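Local atomic coordinates of phenylacetaldehyde dehydrogenase (Burkholderia cenocepacia, PDB entry 4O5H), a protein that probably oxidises phenylacetaldehyde to phenylacetate with NAD+ as hydride acceptor, as a member of the aldehyde dehydrogenase family. Residues Thr204-Pro209 with Asn235-Tyr240; Leu442-Trp447 with Ile461-Val466. All blocks are in the same frame, centred on the assembly; numbering follows the deposited sequence.

Interaction 1 (Thr204-Pro209 with Asn235-Tyr240)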
loop_
_atom_site.group_PDB
_atom_site.type_symbol
_atom_site.label_atom_id
_atom_site.label_comp_id
_atom_site.label_asym_id
_atom_site.label_seq_id
_atom_site.Cartn_x
_atom_site.Cartn_y
_atom_site.Cartn_z
ATOM N N THR A 204 6.409 16.094 -5.868
ATOM C CA THR A 204 5.629 17.084 -6.602
ATOM C C THR A 204 4.264 16.494 -6.843
ATOM O O THR A 204 4.070 15.287 -6.629
ATOM C CB THR A 204 6.297 17.506 -7.948
ATOM O OG1 THR A 204 6.430 16.374 -8.806
ATOM C CG2 THR A 204 7.636 18.094 -7.677
ATOM N N VAL A 205 3.292 17.319 -7.236
ATOM C CA VAL A 205 1.896 16.929 -7.163
ATOM C C VAL A 205 1.098 17.454 -8.335
ATOM O O VAL A 205 1.235 18.614 -8.712
ATOM C CB VAL A 205 1.196 17.541 -5.916
ATOM C CG1 VAL A 205 -0.209 16.967 -5.723
ATOM C CG2 VAL A 205 1.945 17.248 -4.651
ATOM N N VAL A 206 0.253 16.598 -8.901
ATOM C CA VAL A 206 -0.844 17.010 -9.739
ATOM C C VAL A 206 -2.138 16.747 -8.952
ATOM O O VAL A 206 -2.475 15.597 -8.659
ATOM C CB VAL A 206 -0.874 16.261 -11.071
ATOM C CG1 VAL A 206 -2.029 16.744 -11.930
ATOM C CG2 VAL A 206 0.451 16.432 -11.804
ATOM N N LEU A 207 -2.864 17.815 -8.651
ATOM C CA LEU A 207 -4.124 17.730 -7.911
ATOM C C LEU A 207 -5.327 17.868 -8.842
ATOM O O LEU A 207 -5.356 18.772 -9.682
ATOM C CB LEU A 207 -4.217 18.854 -6.879
ATOM C CG LEU A 207 -5.513 18.832 -6.042
ATOM C CD1 LEU A 207 -5.507 17.660 -5.074
ATOM C CD2 LEU A 207 -5.711 20.114 -5.284
ATOM N N LYS A 208 -6.281 16.949 -8.720
ATOM C CA LYS A 208 -7.548 17.014 -9.451
ATOM C C LYS A 208 -8.679 17.204 -8.425
ATOM O O LYS A 208 -9.154 16.256 -7.840
ATOM C CB LYS A 208 -7.803 15.737 -10.246
ATOM C CG LYS A 208 -8.534 15.930 -11.583
ATOM C CD LYS A 208 -9.918 16.531 -11.559
ATOM C CE LYS A 208 -10.924 15.413 -11.380
ATOM N NZ LYS A 208 -12.264 15.873 -11.001
ATOM N N PRO A 209 -9.110 18.427 -8.210
ATOM C CA PRO A 209 -10.275 18.602 -7.324
ATOM C C PRO A 209 -11.553 18.020 -7.943
ATOM O O PRO A 209 -11.646 17.822 -9.151
ATOM C CB PRO A 209 -10.395 20.130 -7.174
ATOM C CG PRO A 209 -9.440 20.713 -8.115
ATOM C CD PRO A 209 -8.551 19.686 -8.683
ATOM N N ASN A 235 0.539 21.410 -9.320
ATOM C CA ASN A 235 -0.262 21.648 -10.518
ATOM C C ASN A 235 -1.688 21.256 -10.202
ATOM O O ASN A 235 -1.920 20.321 -9.426
ATOM C CB ASN A 235 0.244 20.777 -11.654
ATOM C CG ASN A 235 1.738 20.897 -11.850
ATOM O OD1 ASN A 235 2.195 21.806 -12.543
ATOM N ND2 ASN A 235 2.508 20.080 -11.138
ATOM N N ILE A 236 -2.642 22.015 -10.728
ATOM C CA ILE A 236 -4.055 21.842 -10.390
ATOM C C ILE A 236 -4.893 21.814 -11.643
ATOM O O ILE A 236 -4.968 22.805 -12.374
ATOM C CB ILE A 236 -4.572 22.941 -9.485
ATOM C CG1 ILE A 236 -3.704 23.047 -8.232
ATOM C CG2 ILE A 236 -6.015 22.647 -9.034
ATOM C CD1 ILE A 236 -4.024 24.212 -7.300
ATOM N N VAL A 237 -5.550 20.682 -11.880
ATOM C CA VAL A 237 -6.329 20.467 -13.096
ATOM C C VAL A 237 -7.770 20.230 -12.756
ATOM O O VAL A 237 -8.052 19.415 -11.880
ATOM C CB VAL A 237 -5.792 19.286 -13.943
ATOM C CG1 VAL A 237 -4.432 19.623 -14.523
ATOM C CG2 VAL A 237 -5.631 18.015 -13.149
ATOM N N THR A 238 -8.689 20.910 -13.442
ATOM C CA THR A 238 -10.128 20.831 -13.094
ATOM C C THR A 238 -10.826 20.083 -14.206
ATOM O O THR A 238 -10.334 20.070 -15.327
ATOM C CB THR A 238 -10.747 22.217 -12.945
ATOM O OG1 THR A 238 -10.376 23.062 -14.068
ATOM C CG2 THR A 238 -10.273 22.868 -11.649
ATOM N N GLY A 239 -11.915 19.393 -13.870
ATOM C CA GLY A 239 -12.678 18.627 -14.872
ATOM C C GLY A 239 -13.388 17.428 -14.310
ATOM O O GLY A 239 -13.439 17.262 -13.090
ATOM N N TYR A 240 -13.864 16.543 -15.190
ATOM C CA TYR A 240 -14.619 15.383 -14.766
ATOM C C TYR A 240 -13.740 14.250 -14.311
ATOM O O TYR A 240 -12.645 14.035 -14.844
ATOM C CB TYR A 240 -15.514 14.887 -15.897
ATOM C CG TYR A 240 -16.549 15.881 -16.302
ATOM C CD1 TYR A 240 -17.577 16.183 -15.436
ATOM C CD2 TYR A 240 -16.512 16.529 -17.555
ATOM C CE1 TYR A 240 -18.546 17.101 -15.781
ATOM C CE2 TYR A 240 -17.488 17.456 -17.901
ATOM C CZ TYR A 240 -18.485 17.728 -17.009
ATOM O OH TYR A 240 -19.455 18.644 -17.302
HETATM O O HOH W 1 -12.483 19.798 -10.994
#
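K208, N235 and V237 have more of their surface buried by this contact than the other residues, and each makes a different kind of join between two neighbouring parallel strands. At the start of the pairing, N235 grips one carbonyl twice: its backbone N lies 2.9 Å from V205 O, and its ND2 reaches the same oxygen at 3.1 Å from above the carbonyl plane. The side chain can do this because CG stands beside its own backbone N (chi1 -51°). The amide is held at both ends, since ND2 also bonds to the carbonyl of G232 and OD1 accepts from G36 N. The parallel pattern continues with L207 N to N235 O and then V237 N to L207 O.

V237 then offers CG2, which meets V206 CG1 at 4.0 Å and touches the aliphatic part of K208, while helix 67-82 packs against it through A73. Strand 234-236 ends before V237, and K208, the last residue of its own strand, spans to the loop that follows. Bends at chi2 and chi3 carry its chain across V237 O, and NZ donates to G239 O at 2.8 Å and to P209 O, also at 2.8 Å. A water joins P209 O to G239 N, so both emerging loops are tied by polar links. P209 CD lies 3.9 Å from I236 CG2, the two side chains crossing at about a right angle, and helix 215-227 covers them through A217 and L218.

Strand 204-208, helix 215-227 and strand 234-236 form a beta-alpha-beta unit, the building block of the Rossmann-like domain that binds the dinucleotide in aldehyde dehydrogenases.

Interaction 2 (Leu442-Trp447 with Ile461-Val466); sequences LGASIW and IAAGTV
L442 O accepts from T465 N at 3.2 Å with a bent N-H...O angle of 141°, and T465 O receives a weak bond from A444 N, two links between neighbouring segments that run parallel. CH...O contacts supplement these bonds: G443 CA lies 3.3 Å from T465 O, and V466 CA approaches A444 O. A water adds a side-chain route round the first bond, donating to L442 O at 2.7 Å and accepting from T465 OG1 at 2.6 Å.

Among the side chains, the small methyl of A444 is the hub. It meets A463 CB at 4.1 Å and, less certainly because I461 was modelled in two conformers, the CG2 branch of I461. The A463 methyl also packs against the peptide of G443, 3.7 Å from its carbonyl carbon. A462, the centre of an inverse gamma turn, sets the path from I461 to A463. Further along, I446 reaches out with an almost extended end (chi2 163°), so that CD1 meets V466 CG1 at 3.9 Å, the two side chains passing at a slant.

Within the chain, strand 465-468 is outermost in its sheet, yet T465 and V466 pair in parallel with a strand of the second subunit, and I461 O accepts from K504 NZ of that subunit. The backbone pairing in the chain itself also goes on past these residues, for A444 and I446 both bond to W467, and I446 to N469 as well. The chemistry therefore implies a join in which the modest main-chain bonds within 442-447 and 461-466 are supplemented by the apolar contacts of A444 and I446 and by backbone bonds further along.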
loop_
_atom_site.group_PDB
_atom_site.type_symbol
_atom_site.label_atom_id
_atom_site.label_comp_id
_atom_site.label_asym_id
_atom_site.label_seq_id
_atom_site.Cartn_x
_atom_site.Cartn_y
_atom_site.Cartn_z
ATOM N N LEU A 442 -14.065 1.914 8.112
ATOM C CA LEU A 442 -13.386 3.186 8.149
ATOM C C LEU A 442 -13.363 3.784 9.544
ATOM O O LEU A 442 -12.296 4.168 10.037
ATOM C CB LEU A 442 -14.031 4.144 7.163
ATOM C CG LEU A 442 -13.232 5.410 6.824
ATOM C CD1 LEU A 442 -11.785 5.189 6.413
ATOM C CD2 LEU A 442 -13.943 6.157 5.715
ATOM N N GLY A 443 -14.532 3.836 10.192
ATOM C CA GLY A 443 -14.640 4.416 11.502
ATOM C C GLY A 443 -15.699 3.712 12.342
ATOM O O GLY A 443 -16.466 2.861 11.838
ATOM N N ALA A 444 -15.726 4.086 13.607
ATOM C CA ALA A 444 -16.707 3.606 14.545
ATOM C C ALA A 444 -16.618 4.406 15.825
ATOM O O ALA A 444 -15.561 4.950 16.107
ATOM C CB ALA A 444 -16.438 2.163 14.867
ATOM N N SER A 445 -17.707 4.473 16.605
ATOM C CA SER A 445 -17.587 5.026 17.946
ATOM C C SER A 445 -18.335 4.213 19.001
ATOM O O SER A 445 -19.281 3.477 18.699
ATOM C CB SER A 445 -18.006 6.507 18.009
ATOM O OG SER A 445 -19.387 6.693 17.672
ATOM N N ILE A 446 -17.883 4.385 20.228
ATOM C CA ILE A 446 -18.430 3.781 21.409
ATOM C C ILE A 446 -18.754 4.903 22.389
ATOM O O ILE A 446 -17.906 5.788 22.614
ATOM C CB ILE A 446 -17.386 2.881 22.063
ATOM C CG1 ILE A 446 -16.921 1.790 21.104
ATOM C CG2 ILE A 446 -17.966 2.264 23.310
ATOM C CD1 ILE A 446 -15.624 1.140 21.551
ATOM N N TRP A 447 -19.950 4.878 22.971
ATOM C CA TRP A 447 -20.406 5.899 23.902
ATOM C C TRP A 447 -20.615 5.203 25.242
ATOM O O TRP A 447 -21.546 4.410 25.365
ATOM C CB TRP A 447 -21.699 6.609 23.370
ATOM C CG TRP A 447 -21.314 7.377 22.150
ATOM C CD1 TRP A 447 -21.013 6.861 20.937
ATOM C CD2 TRP A 447 -21.080 8.789 22.061
ATOM N NE1 TRP A 447 -20.647 7.862 20.077
ATOM C CE2 TRP A 447 -20.669 9.054 20.747
ATOM C CE3 TRP A 447 -21.206 9.851 22.963
ATOM C CZ2 TRP A 447 -20.336 10.331 20.302
ATOM C CZ3 TRP A 447 -20.890 11.105 22.530
ATOM C CH2 TRP A 447 -20.457 11.339 21.193
ATOM N N ILE A 461 -13.756 -4.170 17.260
ATOM C CA ILE A 461 -14.394 -3.453 16.172
ATOM C C ILE A 461 -13.389 -3.284 15.042
ATOM O O ILE A 461 -12.320 -2.688 15.243
ATOM C CB ILE A 461 -14.886 -2.073 16.638
ATOM C CG1 ILE A 461 -15.913 -2.240 17.763
ATOM C CG2 ILE A 461 -15.502 -1.315 15.479
ATOM C CD1 ILE A 461 -17.030 -3.179 17.389
ATOM N N ALA A 462 -13.726 -3.790 13.853
ATOM C CA ALA A 462 -12.770 -3.720 12.698
ATOM C C ALA A 462 -12.943 -2.429 11.965
ATOM O O ALA A 462 -13.606 -2.380 10.919
ATOM C CB ALA A 462 -12.964 -4.901 11.762
ATOM N N ALA A 463 -12.356 -1.363 12.508
ATOM C CA ALA A 463 -12.373 -0.066 11.871
ATOM C C ALA A 463 -11.016 0.619 12.025
ATOM O O ALA A 463 -10.305 0.420 13.023
ATOM C CB ALA A 463 -13.440 0.811 12.449
ATOM N N GLY A 464 -10.682 1.436 11.065
ATOM C CA GLY A 464 -9.403 2.136 11.079
ATOM C C GLY A 464 -9.253 3.151 12.206
ATOM O O GLY A 464 -8.112 3.421 12.616
ATOM N N THR A 465 -10.357 3.766 12.606
ATOM C CA THR A 465 -10.412 4.683 13.744
ATOM C C THR A 465 -11.618 4.304 14.621
ATOM O O THR A 465 -12.720 4.078 14.105
ATOM C CB THR A 465 -10.572 6.162 13.333
ATOM O OG1 THR A 465 -9.445 6.568 12.507
ATOM C CG2 THR A 465 -10.654 7.069 14.562
ATOM N N VAL A 466 -11.390 4.128 15.920
ATOM C CA VAL A 466 -12.448 3.938 16.871
ATOM C C VAL A 466 -12.444 5.121 17.871
ATOM O O VAL A 466 -11.459 5.325 18.609
ATOM C CB VAL A 466 -12.270 2.645 17.657
ATOM C CG1 VAL A 466 -13.402 2.456 18.638
ATOM C CG2 VAL A 466 -12.199 1.438 16.695
HETATM O O HOH W 2 -10.297 5.957 10.135
#

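How the interactions relate
Both contacts close a strand-helix-strand crossover, but in separate sheets on opposite sides of the chain's centre. Their centres lie 31 Å apart, their nearest atoms about 18 Å, and they come one after the other in sequence. Interaction 1 is internal to the chain. Its P209 side chain is about 10 Å from the sodium ion held at V51, D119 and D212, without contact, and the ethanediol about 5 Å from the K208 side chain is probably from the crystallisation liquor. Interaction 2 lies at the subunit interface instead, and its L442 packs on C317, probably the family's nucleophilic cysteine. The same connection thus occurs in two sheets, one of them continued by the second subunit.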